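Local coordinates for protein GTP pyrophosphokinase YjbM (Bacillus subtilis, PDB 5DEC) that makes the stringent-response alarmone (p)ppGpp as a homotetramer, transferring pyrophosphate from ATP to GDP or GTP, at residues Leu100-Tyr114 with Tyr123-Gln135. Sequence-based numbering, arbitrary orientation.
Sequences LFARKDFTVVDQRDY and YRSYHLVVLYPLQ
Tyr114 and His127 meet in an edge-to-face pair, CE1 of the tyrosine over the centre of the imidazole and 4.0 Å from His127 CE1. Tyr123 in turn sets its own edge against the Tyr114 face, planes 80° apart, and its OH shares a 2.7 Å hydrogen bond with His127 NE2, in the imidazole plane. Swapping His127 for an alanine would probably leave the Tyr114 edge without its aromatic face and the Tyr123 hydroxyl without this partner.

Leading up to this cluster, strand 107-113 runs antiparallel to strand 126-135, the outermost strand on its side of the mixed sheet within this chain being 107-113. Val109 and Asp110 both face Val129, a classic bulge: Val129 O takes a straight bond from Val109 N (2.9 Å) and a weak one from Asp110 N.

Packing is tight on the helix side of the sheet. Phe106 CG sits between its backbone N and carbonyl carbon (chi1 51°), which lays the ring against Val130, CD1 to CG1 3.6 Å; Leu100 CD1 reaches Leu128 CD2 at 3.9 Å. The other face loosens toward solvent at its ends: Thr107 lies beside Leu131, where a water donates to Leu131 O, and at the far end Arg112 is extended and poorly ordered.

Arg112 and His127 share that face and both bind the product pppGpp, so the backbone pairing that sets them abreast is consistent with this face lining part of the product site.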
loop_
_atom_site.group_PDB
_atom_site.type_symbol
_atom_site.label_atom_id
_atom_site.label_comp_id
_atom_site.label_asym_id
_atom_site.label_seq_id
_atom_site.Cartn_x
_atom_site.Cartn_y
_atom_site.Cartn_z
ATOM N N LEU B 100 -11.865 -10.538 -18.782
ATOM C CA LEU B 100 -10.662 -9.931 -19.365
ATOM C C LEU B 100 -10.844 -9.703 -20.867
ATOM O O LEU B 100 -10.410 -8.689 -21.408
ATOM C CB LEU B 100 -9.424 -10.799 -19.114
ATOM C CG LEU B 100 -9.028 -10.951 -17.628
ATOM C CD1 LEU B 100 -7.817 -11.830 -17.475
ATOM C CD2 LEU B 100 -8.720 -9.605 -17.029
ATOM N N PHE B 101 -11.490 -10.651 -21.532
ATOM C CA PHE B 101 -11.726 -10.518 -22.966
ATOM C C PHE B 101 -12.638 -9.330 -23.298
ATOM O O PHE B 101 -12.541 -8.751 -24.381
ATOM C CB PHE B 101 -12.307 -11.822 -23.510
ATOM C CG PHE B 101 -11.254 -12.835 -23.884
ATOM C CD1 PHE B 101 -10.528 -12.691 -25.055
ATOM C CD2 PHE B 101 -10.992 -13.919 -23.079
ATOM C CE1 PHE B 101 -9.557 -13.614 -25.412
ATOM C CE2 PHE B 101 -10.024 -14.851 -23.428
ATOM C CZ PHE B 101 -9.305 -14.695 -24.594
ATOM N N ALA B 102 -13.493 -8.946 -22.355
ATOM C CA ALA B 102 -14.441 -7.846 -22.559
ATOM C C ALA B 102 -13.887 -6.459 -22.217
ATOM O O ALA B 102 -14.489 -5.444 -22.561
ATOM C CB ALA B 102 -15.700 -8.099 -21.741
ATOM N N ARG B 103 -12.755 -6.400 -21.525
ATOM C CA ARG B 103 -12.240 -5.101 -21.118
ATOM C C ARG B 103 -11.741 -4.312 -22.330
ATOM O O ARG B 103 -11.128 -4.862 -23.244
ATOM C CB ARG B 103 -11.115 -5.267 -20.082
ATOM C CG ARG B 103 -11.598 -5.725 -18.701
ATOM C CD ARG B 103 -10.429 -5.761 -17.711
ATOM N NE ARG B 103 -9.993 -4.411 -17.358
ATOM C CZ ARG B 103 -10.378 -3.775 -16.259
ATOM N NH1 ARG B 103 -11.184 -4.374 -15.393
ATOM N NH2 ARG B 103 -9.919 -2.558 -16.004
ATOM N N LYS B 104 -11.990 -3.010 -22.320
ATOM C CA LYS B 104 -11.562 -2.168 -23.421
ATOM C C LYS B 104 -10.326 -1.338 -23.083
ATOM O O LYS B 104 -9.895 -0.541 -23.904
ATOM C CB LYS B 104 -12.697 -1.241 -23.862
ATOM C CG LYS B 104 -13.898 -1.971 -24.464
ATOM C CD LYS B 104 -14.783 -0.984 -25.215
ATOM C CE LYS B 104 -15.767 -1.686 -26.130
ATOM N NZ LYS B 104 -16.691 -2.561 -25.372
ATOM N N ASP B 105 -9.741 -1.529 -21.900
ATOM C CA ASP B 105 -8.549 -0.749 -21.549
ATOM C C ASP B 105 -7.255 -1.489 -21.892
ATOM O O ASP B 105 -6.159 -1.027 -21.571
ATOM C CB ASP B 105 -8.559 -0.325 -20.069
ATOM C CG ASP B 105 -8.782 -1.476 -19.103
ATOM O OD1 ASP B 105 -9.226 -2.572 -19.515
ATOM O OD2 ASP B 105 -8.522 -1.256 -17.900
ATOM N N PHE B 106 -7.395 -2.626 -22.567
ATOM C CA PHE B 106 -6.271 -3.290 -23.224
ATOM C C PHE B 106 -6.829 -4.229 -24.279
ATOM O O PHE B 106 -8.045 -4.343 -24.427
ATOM C CB PHE B 106 -5.361 -4.040 -22.219
ATOM C CG PHE B 106 -6.090 -4.982 -21.287
ATOM C CD1 PHE B 106 -6.642 -6.167 -21.759
ATOM C CD2 PHE B 106 -6.170 -4.709 -19.924
ATOM C CE1 PHE B 106 -7.298 -7.049 -20.911
ATOM C CE2 PHE B 106 -6.834 -5.594 -19.059
ATOM C CZ PHE B 106 -7.393 -6.768 -19.562
ATOM N N THR B 107 -5.952 -4.892 -25.024
ATOM C CA THR B 107 -6.387 -5.899 -25.973
ATOM C C THR B 107 -5.638 -7.210 -25.748
ATOM O O THR B 107 -4.435 -7.217 -25.498
ATOM C CB THR B 107 -6.191 -5.432 -27.441
ATOM O OG1 THR B 107 -4.797 -5.244 -27.712
ATOM C CG2 THR B 107 -6.935 -4.124 -27.695
ATOM N N VAL B 108 -6.362 -8.319 -25.837
ATOM C CA VAL B 108 -5.767 -9.639 -25.693
ATOM C C VAL B 108 -5.139 -10.056 -27.019
ATOM O O VAL B 108 -5.787 -9.996 -28.058
ATOM C CB VAL B 108 -6.814 -10.670 -25.230
ATOM C CG1 VAL B 108 -6.211 -12.070 -25.170
ATOM C CG2 VAL B 108 -7.416 -10.242 -23.860
ATOM N N VAL B 109 -3.864 -10.431 -26.988
ATOM C CA VAL B 109 -3.151 -10.773 -28.223
ATOM C C VAL B 109 -2.722 -12.229 -28.294
ATOM O O VAL B 109 -2.306 -12.700 -29.353
ATOM C CB VAL B 109 -1.899 -9.881 -28.423
ATOM C CG1 VAL B 109 -2.318 -8.439 -28.662
ATOM C CG2 VAL B 109 -0.963 -9.987 -27.225
ATOM N N ASP B 110 -2.810 -12.945 -27.176
ATOM C CA ASP B 110 -2.445 -14.357 -27.174
ATOM C C ASP B 110 -3.051 -15.058 -25.963
ATOM O O ASP B 110 -3.418 -14.409 -24.976
ATOM C CB ASP B 110 -0.920 -14.514 -27.168
ATOM C CG ASP B 110 -0.461 -15.910 -27.591
ATOM O OD1 ASP B 110 -1.246 -16.646 -28.229
ATOM O OD2 ASP B 110 0.692 -16.269 -27.274
ATOM N N GLN B 111 -3.151 -16.381 -26.042
ATOM C CA GLN B 111 -3.636 -17.178 -24.924
ATOM C C GLN B 111 -3.193 -18.633 -25.051
ATOM O O GLN B 111 -2.919 -19.102 -26.150
ATOM C CB GLN B 111 -5.161 -17.089 -24.834
ATOM C CG GLN B 111 -5.916 -17.759 -25.976
ATOM C CD GLN B 111 -7.419 -17.759 -25.744
ATOM O OE1 GLN B 111 -7.895 -18.183 -24.686
ATOM N NE2 GLN B 111 -8.173 -17.271 -26.725
ATOM N N ARG B 112 -3.112 -19.342 -23.928
ATOM C CA ARG B 112 -2.863 -20.776 -23.980
ATOM C C ARG B 112 -3.346 -21.420 -22.686
ATOM O O ARG B 112 -3.137 -20.888 -21.589
ATOM C CB ARG B 112 -1.384 -21.079 -24.243
ATOM C CG ARG B 112 -1.068 -22.575 -24.262
ATOM C CD ARG B 112 0.387 -22.853 -24.620
ATOM N NE ARG B 112 0.679 -24.286 -24.636
ATOM C CZ ARG B 112 1.833 -24.808 -25.038
ATOM N NH1 ARG B 112 2.807 -24.013 -25.465
ATOM N NH2 ARG B 112 2.012 -26.123 -25.028
ATOM N N ASP B 113 -3.974 -22.585 -22.825
ATOM C CA ASP B 113 -4.712 -23.212 -21.735
ATOM C C ASP B 113 -4.053 -24.512 -21.278
ATOM O O ASP B 113 -4.244 -25.562 -21.892
ATOM C CB ASP B 113 -6.160 -23.470 -22.180
ATOM C CG ASP B 113 -7.071 -23.888 -21.033
ATOM O OD1 ASP B 113 -6.626 -23.866 -19.869
ATOM O OD2 ASP B 113 -8.247 -24.214 -21.298
ATOM N N TYR B 114 -3.276 -24.442 -20.197
ATOM C CA TYR B 114 -2.695 -25.653 -19.619
ATOM C C TYR B 114 -3.627 -26.284 -18.583
ATOM O O TYR B 114 -3.235 -27.193 -17.854
ATOM C CB TYR B 114 -1.352 -25.353 -18.939
ATOM C CG TYR B 114 -0.269 -24.758 -19.810
ATOM C CD1 TYR B 114 -0.207 -23.390 -20.045
ATOM C CD2 TYR B 114 0.701 -25.567 -20.390
ATOM C CE1 TYR B 114 0.793 -22.844 -20.832
ATOM C CE2 TYR B 114 1.703 -25.031 -21.182
ATOM C CZ TYR B 114 1.745 -23.671 -21.400
ATOM O OH TYR B 114 2.743 -23.139 -22.188
ATOM N N TYR B 123 1.712 -29.336 -14.314
ATOM C CA TYR B 123 1.493 -27.879 -14.297
ATOM C C TYR B 123 0.098 -27.564 -14.788
ATOM O O TYR B 123 -0.309 -28.025 -15.848
ATOM C CB TYR B 123 2.524 -27.138 -15.163
ATOM C CG TYR B 123 2.349 -25.623 -15.225
ATOM C CD1 TYR B 123 2.781 -24.801 -14.183
ATOM C CD2 TYR B 123 1.757 -25.017 -16.334
ATOM C CE1 TYR B 123 2.618 -23.412 -14.240
ATOM C CE2 TYR B 123 1.597 -23.635 -16.406
ATOM C CZ TYR B 123 2.032 -22.840 -15.357
ATOM O OH TYR B 123 1.875 -21.471 -15.425
ATOM N N ARG B 124 -0.643 -26.812 -13.983
ATOM C CA ARG B 124 -1.985 -26.370 -14.337
ATOM C C ARG B 124 -2.068 -24.836 -14.228
ATOM O O ARG B 124 -1.779 -24.283 -13.156
ATOM C CB ARG B 124 -2.970 -27.054 -13.400
ATOM C CG ARG B 124 -2.962 -28.572 -13.556
ATOM C CD ARG B 124 -3.511 -29.263 -12.306
ATOM N NE ARG B 124 -4.865 -28.866 -11.960
ATOM C CZ ARG B 124 -5.230 -28.462 -10.744
ATOM N NH1 ARG B 124 -4.331 -28.372 -9.766
ATOM N NH2 ARG B 124 -6.490 -28.124 -10.515
ATOM N N SER B 125 -2.482 -24.166 -15.311
ATOM C CA SER B 125 -2.602 -22.697 -15.354
ATOM C C SER B 125 -3.195 -22.230 -16.685
ATOM O O SER B 125 -2.966 -22.845 -17.726
ATOM C CB SER B 125 -1.240 -22.022 -15.127
ATOM O OG SER B 125 -1.346 -20.608 -15.016
ATOM N N TYR B 126 -3.986 -21.163 -16.655
ATOM C CA TYR B 126 -4.403 -20.543 -17.906
ATOM C C TYR B 126 -3.586 -19.282 -18.165
ATOM O O TYR B 126 -3.467 -18.436 -17.281
ATOM C CB TYR B 126 -5.883 -20.202 -17.873
ATOM C CG TYR B 126 -6.354 -19.475 -19.106
ATOM C CD1 TYR B 126 -6.740 -20.173 -20.240
ATOM C CD2 TYR B 126 -6.412 -18.080 -19.136
ATOM C CE1 TYR B 126 -7.178 -19.508 -21.368
ATOM C CE2 TYR B 126 -6.843 -17.411 -20.261
ATOM C CZ TYR B 126 -7.226 -18.130 -21.371
ATOM O OH TYR B 126 -7.667 -17.465 -22.490
ATOM N N HIS B 127 -3.057 -19.132 -19.376
ATOM C CA HIS B 127 -2.271 -17.952 -19.701
ATOM C C HIS B 127 -2.946 -17.102 -20.762
ATOM O O HIS B 127 -3.515 -17.619 -21.731
ATOM C CB HIS B 127 -0.875 -18.326 -20.216
ATOM C CG HIS B 127 -0.032 -19.079 -19.243
ATOM N ND1 HIS B 127 1.337 -19.168 -19.364
ATOM C CD2 HIS B 127 -0.349 -19.763 -18.111
ATOM C CE1 HIS B 127 1.825 -19.887 -18.370
ATOM N NE2 HIS B 127 0.816 -20.259 -17.595
ATOM N N LEU B 128 -2.878 -15.788 -20.583
ATOM C CA LEU B 128 -3.118 -14.909 -21.718
ATOM C C LEU B 128 -2.119 -13.757 -21.711
ATOM O O LEU B 128 -1.487 -13.468 -20.700
ATOM C CB LEU B 128 -4.555 -14.407 -21.743
ATOM C CG LEU B 128 -5.159 -13.633 -20.591
ATOM C CD1 LEU B 128 -4.932 -12.158 -20.766
ATOM C CD2 LEU B 128 -6.639 -13.921 -20.590
ATOM N N VAL B 129 -1.969 -13.115 -22.857
ATOM C CA VAL B 129 -1.038 -12.012 -22.989
ATOM C C VAL B 129 -1.820 -10.814 -23.491
ATOM O O VAL B 129 -2.540 -10.936 -24.469
ATOM C CB VAL B 129 0.089 -12.332 -23.983
ATOM C CG1 VAL B 129 1.014 -11.142 -24.105
ATOM C CG2 VAL B 129 0.859 -13.593 -23.546
ATOM N N VAL B 130 -1.686 -9.666 -22.834
ATOM C CA VAL B 130 -2.397 -8.475 -23.283
ATOM C C VAL B 130 -1.427 -7.414 -23.757
ATOM O O VAL B 130 -0.265 -7.372 -23.332
ATOM C CB VAL B 130 -3.287 -7.843 -22.162
ATOM C CG1 VAL B 130 -4.279 -8.847 -21.594
ATOM C CG2 VAL B 130 -2.431 -7.267 -21.048
ATOM N N LEU B 131 -1.913 -6.545 -24.636
ATOM C CA LEU B 131 -1.137 -5.395 -25.045
ATOM C C LEU B 131 -1.713 -4.171 -24.330
ATOM O O LEU B 131 -2.846 -3.759 -24.601
ATOM C CB LEU B 131 -1.180 -5.240 -26.569
ATOM C CG LEU B 131 -0.192 -4.248 -27.184
ATOM C CD1 LEU B 131 1.227 -4.708 -26.913
ATOM C CD2 LEU B 131 -0.435 -4.097 -28.705
ATOM N N TYR B 132 -0.941 -3.610 -23.400
ATOM C CA TYR B 132 -1.433 -2.540 -22.527
ATOM C C TYR B 132 -0.917 -1.181 -23.018
ATOM O O TYR B 132 0.304 -0.970 -23.063
ATOM C CB TYR B 132 -0.990 -2.782 -21.062
ATOM C CG TYR B 132 -1.601 -1.800 -20.077
ATOM C CD1 TYR B 132 -2.926 -1.922 -19.692
ATOM C CD2 TYR B 132 -0.859 -0.750 -19.547
ATOM C CE1 TYR B 132 -3.504 -1.033 -18.802
ATOM C CE2 TYR B 132 -1.428 0.154 -18.658
ATOM C CZ TYR B 132 -2.760 0.002 -18.291
ATOM O OH TYR B 132 -3.367 0.877 -17.414
ATOM N N PRO B 133 -1.843 -0.262 -23.377
ATOM C CA PRO B 133 -1.516 1.068 -23.918
ATOM C C PRO B 133 -1.144 2.052 -22.815
ATOM O O PRO B 133 -1.950 2.901 -22.420
ATOM C CB PRO B 133 -2.809 1.492 -24.610
ATOM C CG PRO B 133 -3.881 0.852 -23.761
ATOM C CD PRO B 133 -3.301 -0.480 -23.309
ATOM N N LEU B 134 0.085 1.929 -22.330
ATOM C CA LEU B 134 0.593 2.758 -21.244
ATOM C C LEU B 134 0.785 4.225 -21.651
ATOM O O LEU B 134 1.439 4.525 -22.657
ATOM C CB LEU B 134 1.912 2.168 -20.742
ATOM C CG LEU B 134 2.563 2.829 -19.540
ATOM C CD1 LEU B 134 1.746 2.588 -18.289
ATOM C CD2 LEU B 134 3.959 2.264 -19.381
ATOM N N GLN B 135 0.185 5.133 -20.884
ATOM C CA GLN B 135 0.376 6.563 -21.081
ATOM C C GLN B 135 1.668 6.989 -20.401
ATOM O O GLN B 135 1.818 6.808 -19.195
ATOM C CB GLN B 135 -0.812 7.361 -20.521
ATOM C CG GLN B 135 -2.152 6.879 -21.036
ATOM C CD GLN B 135 -2.230 6.932 -22.535
ATOM O OE1 GLN B 135 -2.195 8.007 -23.121
ATOM N NE2 GLN B 135 -2.314 5.767 -23.175
HETATM O O HOH W 1 -3.764 -2.267 -26.656
#